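Local coordinates for tRNA(Phe) 7-((3-amino-3-carboxypropyl)-4-demethylwyosine(37)-N(4))-methyltransferase 1 (Pyrococcus horikoshii, PDB 2IT2), which probably transfers a methyl group from S-adenosyl-L-methionine to N-4 of a wyosine precursor at position 37 of tRNA(Phe), at residues 99-104 / 151-156; 57-62 / 72-77. All coordinates share one frame; numbering follows the deposited sequence.

Interaction 1: residues 99-104 / 151-156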
# COMPACT_ATOMS: atom_id res chain seq x y z
N LEU B 99 -12.39 -6.90 -16.54
CA LEU B 99 -11.66 -5.81 -17.17
C LEU B 99 -11.59 -4.66 -16.15
O LEU B 99 -12.61 -4.18 -15.65
CB LEU B 99 -12.36 -5.37 -18.46
CG LEU B 99 -11.66 -4.23 -19.22
CD1 LEU B 99 -10.28 -4.69 -19.70
CD2 LEU B 99 -12.53 -3.78 -20.40
N TRP B 100 -10.38 -4.25 -15.81
CA TRP B 100 -10.17 -3.18 -14.83
C TRP B 100 -9.40 -1.98 -15.36
O TRP B 100 -8.51 -2.12 -16.21
CB TRP B 100 -9.40 -3.72 -13.61
CG TRP B 100 -10.19 -4.65 -12.73
CD1 TRP B 100 -10.34 -6.01 -12.89
CD2 TRP B 100 -10.98 -4.29 -11.60
NE1 TRP B 100 -11.18 -6.50 -11.92
CE2 TRP B 100 -11.59 -5.47 -11.12
CE3 TRP B 100 -11.24 -3.08 -10.94
CZ2 TRP B 100 -12.45 -5.48 -10.00
CZ3 TRP B 100 -12.09 -3.08 -9.83
CH2 TRP B 100 -12.68 -4.28 -9.38
N PHE B 101 -9.76 -0.81 -14.85
CA PHE B 101 -9.03 0.40 -15.17
C PHE B 101 -8.30 0.66 -13.85
O PHE B 101 -8.93 0.84 -12.81
CB PHE B 101 -9.99 1.55 -15.51
CG PHE B 101 -9.30 2.85 -15.84
CD1 PHE B 101 -8.83 3.69 -14.83
CD2 PHE B 101 -9.08 3.22 -17.17
CE1 PHE B 101 -8.17 4.87 -15.12
CE2 PHE B 101 -8.41 4.40 -17.48
CZ PHE B 101 -7.96 5.23 -16.46
N LEU B 102 -6.97 0.67 -13.89
CA LEU B 102 -6.18 0.85 -12.67
C LEU B 102 -5.24 2.05 -12.72
O LEU B 102 -4.71 2.39 -13.78
CB LEU B 102 -5.33 -0.40 -12.39
CG LEU B 102 -6.01 -1.78 -12.42
CD1 LEU B 102 -4.97 -2.89 -12.28
CD2 LEU B 102 -7.04 -1.87 -11.31
N VAL B 103 -5.08 2.68 -11.57
CA VAL B 103 -4.12 3.77 -11.42
C VAL B 103 -3.26 3.37 -10.22
O VAL B 103 -3.79 3.05 -9.15
CB VAL B 103 -4.78 5.13 -11.13
CG1 VAL B 103 -3.70 6.18 -10.89
CG2 VAL B 103 -5.61 5.55 -12.31
N ARG B 104 -1.94 3.36 -10.41
CA ARG B 104 -1.00 2.99 -9.35
C ARG B 104 0.11 4.02 -9.17
O ARG B 104 0.62 4.58 -10.14
CB ARG B 104 -0.37 1.62 -9.64
CG ARG B 104 -1.37 0.48 -9.59
CD ARG B 104 -1.87 0.25 -8.18
NE ARG B 104 -2.77 -0.90 -8.09
CZ ARG B 104 -4.07 -0.86 -8.32
NH1 ARG B 104 -4.65 0.29 -8.65
NH2 ARG B 104 -4.81 -1.97 -8.23
N GLU B 151 -2.40 7.60 -3.42
CA GLU B 151 -3.37 7.69 -4.52
C GLU B 151 -3.45 6.45 -5.39
O GLU B 151 -2.44 5.85 -5.74
CB GLU B 151 -3.05 8.90 -5.40
CG GLU B 151 -3.36 10.25 -4.76
CD GLU B 151 -2.83 10.36 -3.34
OE1 GLU B 151 -1.61 10.22 -3.15
OE2 GLU B 151 -3.64 10.58 -2.42
N ARG B 152 -4.68 6.07 -5.74
CA ARG B 152 -4.89 4.91 -6.60
C ARG B 152 -6.36 4.83 -6.98
O ARG B 152 -7.21 5.51 -6.40
CB ARG B 152 -4.48 3.62 -5.89
CG ARG B 152 -5.34 3.28 -4.69
CD ARG B 152 -4.89 1.98 -4.03
NE ARG B 152 -5.17 0.81 -4.87
CZ ARG B 152 -4.69 -0.41 -4.64
NH1 ARG B 152 -3.90 -0.62 -3.60
NH2 ARG B 152 -5.02 -1.41 -5.44
N MSE B 153 -6.64 4.00 -7.98
CA MSE B 153 -8.01 3.79 -8.44
C MSE B 153 -8.12 2.38 -9.01
O MSE B 153 -7.16 1.84 -9.57
CB MSE B 153 -8.40 4.82 -9.51
CG MSE B 153 -9.86 4.69 -9.99
SE MSE B 153 -10.61 6.33 -10.73
CE MSE B 153 -9.00 7.00 -11.50
N ASP B 154 -9.30 1.81 -8.82
CA ASP B 154 -9.62 0.47 -9.27
C ASP B 154 -11.07 0.52 -9.71
O ASP B 154 -11.97 0.51 -8.86
CB ASP B 154 -9.52 -0.53 -8.11
CG ASP B 154 -8.20 -0.44 -7.38
OD1 ASP B 154 -7.19 -0.93 -7.92
OD2 ASP B 154 -8.17 0.11 -6.25
N VAL B 155 -11.31 0.61 -11.01
CA VAL B 155 -12.66 0.65 -11.55
C VAL B 155 -12.92 -0.52 -12.50
O VAL B 155 -12.17 -0.77 -13.44
CB VAL B 155 -12.92 1.97 -12.31
CG1 VAL B 155 -14.30 1.92 -12.96
CG2 VAL B 155 -12.82 3.15 -11.36
N LEU B 156 -14.00 -1.24 -12.23
CA LEU B 156 -14.39 -2.38 -13.05
C LEU B 156 -15.03 -1.85 -14.33
O LEU B 156 -15.98 -1.08 -14.28
CB LEU B 156 -15.40 -3.23 -12.28
CG LEU B 156 -15.92 -4.49 -12.96
CD1 LEU B 156 -14.82 -5.52 -13.17
CD2 LEU B 156 -17.02 -5.06 -12.08

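Interaction 2: residues 57-62 / 72-77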
# COMPACT_ATOMS: atom_id res chain seq x y z
N ARG B 57 1.57 4.46 -12.98
CA ARG B 57 0.98 3.87 -14.17
C ARG B 57 -0.54 3.83 -14.22
O ARG B 57 -1.21 3.70 -13.20
CB ARG B 57 1.50 2.45 -14.36
CG ARG B 57 0.97 1.45 -13.35
CD ARG B 57 1.30 0.02 -13.78
NE ARG B 57 0.64 -0.99 -12.96
CZ ARG B 57 0.88 -1.18 -11.66
NH1 ARG B 57 1.77 -0.43 -11.02
NH2 ARG B 57 0.23 -2.13 -11.00
N ILE B 58 -1.06 3.97 -15.43
CA ILE B 58 -2.50 3.86 -15.68
C ILE B 58 -2.57 2.62 -16.55
O ILE B 58 -1.75 2.44 -17.45
CB ILE B 58 -3.06 5.08 -16.45
CG1 ILE B 58 -2.93 6.34 -15.59
CG2 ILE B 58 -4.54 4.83 -16.83
CD1 ILE B 58 -3.21 7.63 -16.32
N SER B 59 -3.52 1.75 -16.26
CA SER B 59 -3.60 0.53 -17.03
C SER B 59 -5.02 0.07 -17.28
O SER B 59 -5.93 0.38 -16.51
CB SER B 59 -2.87 -0.58 -16.29
OG SER B 59 -1.60 -0.16 -15.80
N VAL B 60 -5.20 -0.64 -18.38
CA VAL B 60 -6.48 -1.26 -18.68
C VAL B 60 -6.02 -2.70 -18.81
O VAL B 60 -5.26 -3.04 -19.72
CB VAL B 60 -7.07 -0.79 -20.01
CG1 VAL B 60 -8.22 -1.71 -20.38
CG2 VAL B 60 -7.57 0.64 -19.89
N MSE B 61 -6.45 -3.54 -17.88
CA MSE B 61 -6.03 -4.92 -17.89
C MSE B 61 -7.12 -5.89 -17.48
O MSE B 61 -8.07 -5.52 -16.80
CB MSE B 61 -4.79 -5.08 -17.00
CG MSE B 61 -4.97 -4.60 -15.57
SE MSE B 61 -5.81 -5.90 -14.42
CE MSE B 61 -4.26 -6.70 -13.60
N GLU B 62 -6.99 -7.13 -17.94
CA GLU B 62 -7.96 -8.15 -17.60
C GLU B 62 -7.32 -9.24 -16.76
O GLU B 62 -6.19 -9.67 -17.01
CB GLU B 62 -8.59 -8.77 -18.85
CG GLU B 62 -7.64 -9.26 -19.91
CD GLU B 62 -8.36 -9.90 -21.09
OE1 GLU B 62 -9.35 -9.31 -21.60
OE2 GLU B 62 -7.95 -11.00 -21.51
N ALA B 72 -2.69 -11.89 -15.04
CA ALA B 72 -3.26 -10.68 -15.63
C ALA B 72 -2.68 -10.39 -17.00
O ALA B 72 -1.56 -10.81 -17.32
CB ALA B 72 -3.02 -9.49 -14.71
N LYS B 73 -3.45 -9.68 -17.82
CA LYS B 73 -3.02 -9.33 -19.17
C LYS B 73 -3.29 -7.85 -19.42
O LYS B 73 -4.45 -7.41 -19.39
CB LYS B 73 -3.77 -10.17 -20.20
CG LYS B 73 -3.43 -9.82 -21.64
CD LYS B 73 -4.30 -10.58 -22.62
CE LYS B 73 -4.03 -10.13 -24.06
NZ LYS B 73 -2.65 -10.45 -24.51
N TRP B 74 -2.23 -7.09 -19.67
CA TRP B 74 -2.39 -5.66 -19.93
C TRP B 74 -2.80 -5.40 -21.38
O TRP B 74 -2.11 -5.74 -22.34
CB TRP B 74 -1.05 -4.99 -19.64
CG TRP B 74 -0.91 -4.72 -18.19
CD1 TRP B 74 -1.18 -3.51 -17.53
CD2 TRP B 74 -0.41 -5.64 -17.18
NE1 TRP B 74 -0.90 -3.56 -16.20
CE2 TRP B 74 -0.39 -4.93 -15.95
CE3 TRP B 74 0.03 -6.96 -17.21
CZ2 TRP B 74 0.05 -5.56 -14.79
CZ3 TRP B 74 0.47 -7.59 -16.05
CH2 TRP B 74 0.48 -6.88 -14.83
N LEU B 75 -4.00 -4.80 -21.53
CA LEU B 75 -4.44 -4.39 -22.86
C LEU B 75 -3.90 -3.00 -23.21
O LEU B 75 -3.70 -2.63 -24.36
CB LEU B 75 -5.97 -4.36 -22.87
CG LEU B 75 -6.56 -5.69 -22.41
CD1 LEU B 75 -8.09 -5.68 -22.43
CD2 LEU B 75 -6.12 -6.86 -23.29
N GLY B 76 -3.70 -2.21 -22.14
CA GLY B 76 -3.11 -0.89 -22.30
C GLY B 76 -2.32 -0.51 -21.05
O GLY B 76 -2.73 -0.78 -19.93
N LYS B 77 -1.15 0.09 -21.21
CA LYS B 77 -0.31 0.44 -20.06
C LYS B 77 0.42 1.74 -20.36
O LYS B 77 1.16 1.84 -21.34
CB LYS B 77 0.70 -0.70 -19.78
CG LYS B 77 1.56 -0.52 -18.52
CD LYS B 77 2.29 -1.81 -18.15
CE LYS B 77 3.22 -2.30 -19.25
NZ LYS B 77 3.87 -3.60 -18.89

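Interaction 1: residues 99-104 / 151-156
Phe101 and Val155 exchange both of their backbone hydrogen bonds, as do Val103 and Met153, so 99-104 and 153-156 run as antiparallel neighbours, their axes 4.7 Å apart at closest approach. Trp100 with Leu156 and Leu102 with Asp154 are the non-hydrogen-bonded pairs.

On the face carrying these last four residues, Trp100 swings its indole across the neighbouring strand. With CG beside its own backbone N (chi1 -71°), the ring takes Leu156 over one face: Leu156 CB sits 4.1 Å from the centroid of the six-membered ring, and CD1 lies nearer the rim, 3.8 Å from Trp100 CE2. The indole NE1 turns to Gln98.

Farther along this face Arg104 folds back, bent at chi2 (-68°), and its guanidinium grips Asp154. The salt bridge runs from Arg104 NH2 to Asp154 OD1, 2.6 Å; the guanidinium and carboxylate planes are 73° apart, so the two groups are steeply crossed, not coplanar. Arg104 NH1 also bonds the carbonyls of Val103 and Met153, both in the guanidinium plane, which fixes the rotation of the group; each of those oxygens already accepts a strand N-H from the opposite face of its own plane. Arg152 lies over one guanidinium face, its NH2 2.9 Å from Arg104 NH2, the two arginines converging on Asp154, whose carboxylate probably balances their charges; Arg152 NH2 reaches Asp154 OD1 in a weak 3.3 Å bond.

The face carrying Phe101, Val103, Met153 and Val155 is formed by apolar side chains: the selenomethionine Met153 rests its CE 3.8 Å from Val103 CG2, and helix 167-194 packs there against Phe101 and, through Gln180, Val103 and Met153. Asp154 OD2 bonds Asp154 N of the second subunit, placing this antiparallel strand pair, with its Arg104-Asp154-Arg152 salt-bridge network, at the dimer interface.

Interaction 2: residues 57-62 / 72-77
A classic beta bulge interrupts the hairpin formed by strands 48-63 and 73-78: Leu75 and Gly76 both face Val60. Val60 O accepts two backbone N-H groups, from Leu75 N at 2.8 Å and Gly76 N at 3.0 Å, while Val60 N returns a bond to Gly76 O. The extra residue at the bulge shifts the register by one, and beyond it Glu62 and Lys73 pair through both their backbone hydrogen bonds.

Trp74 lies against the 57-62 strand, with Met61 CB over one face of the indole, 4.1 Å from the centroid of the five-membered ring in a CH-pi contact. At the ring edge stands Ser59, its OG 3.5 Å from Trp74 NE1. The selenomethionine Met61, bent at chi2 and chi3, curls its CE back toward Ala72 CB.

In this antiparallel hairpin the corner at Leu75 turns the chain between two short strand pieces, and Leu75 CB comes 3.5 Å from Val60 O. Glu62 and Lys73 run side by side in the same direction; their charged ends, however, stay 6.1 Å apart between Glu62 OE2 and Lys73 NZ, and Glu62 OE1 is held instead by His94 and the backbone N of Arg95.

In the fold
Both contacts belong to one antiparallel sheet, in which strands 48-63 and 98-112 are neighbours, so 57-62 and 99-104 join interaction 2 to interaction 1. Trp100 N lies 2.8 Å from Met61 O, a probable hydrogen bond, and Phe101 packs on Ile58. Interaction 1 is the buried one, backed by helix 167-194 and closed by the second subunit; its polar chemistry is a charge network centred on buried Asp154, beside apolar packing. Interaction 2 is partly buried, with no other protein chain of the assembly touching it: its outer strand carries exposed Lys73 and Lys77, and its backbone is bulged where interaction 1 pairs regularly. Each has a tryptophan with an aliphatic group over one face.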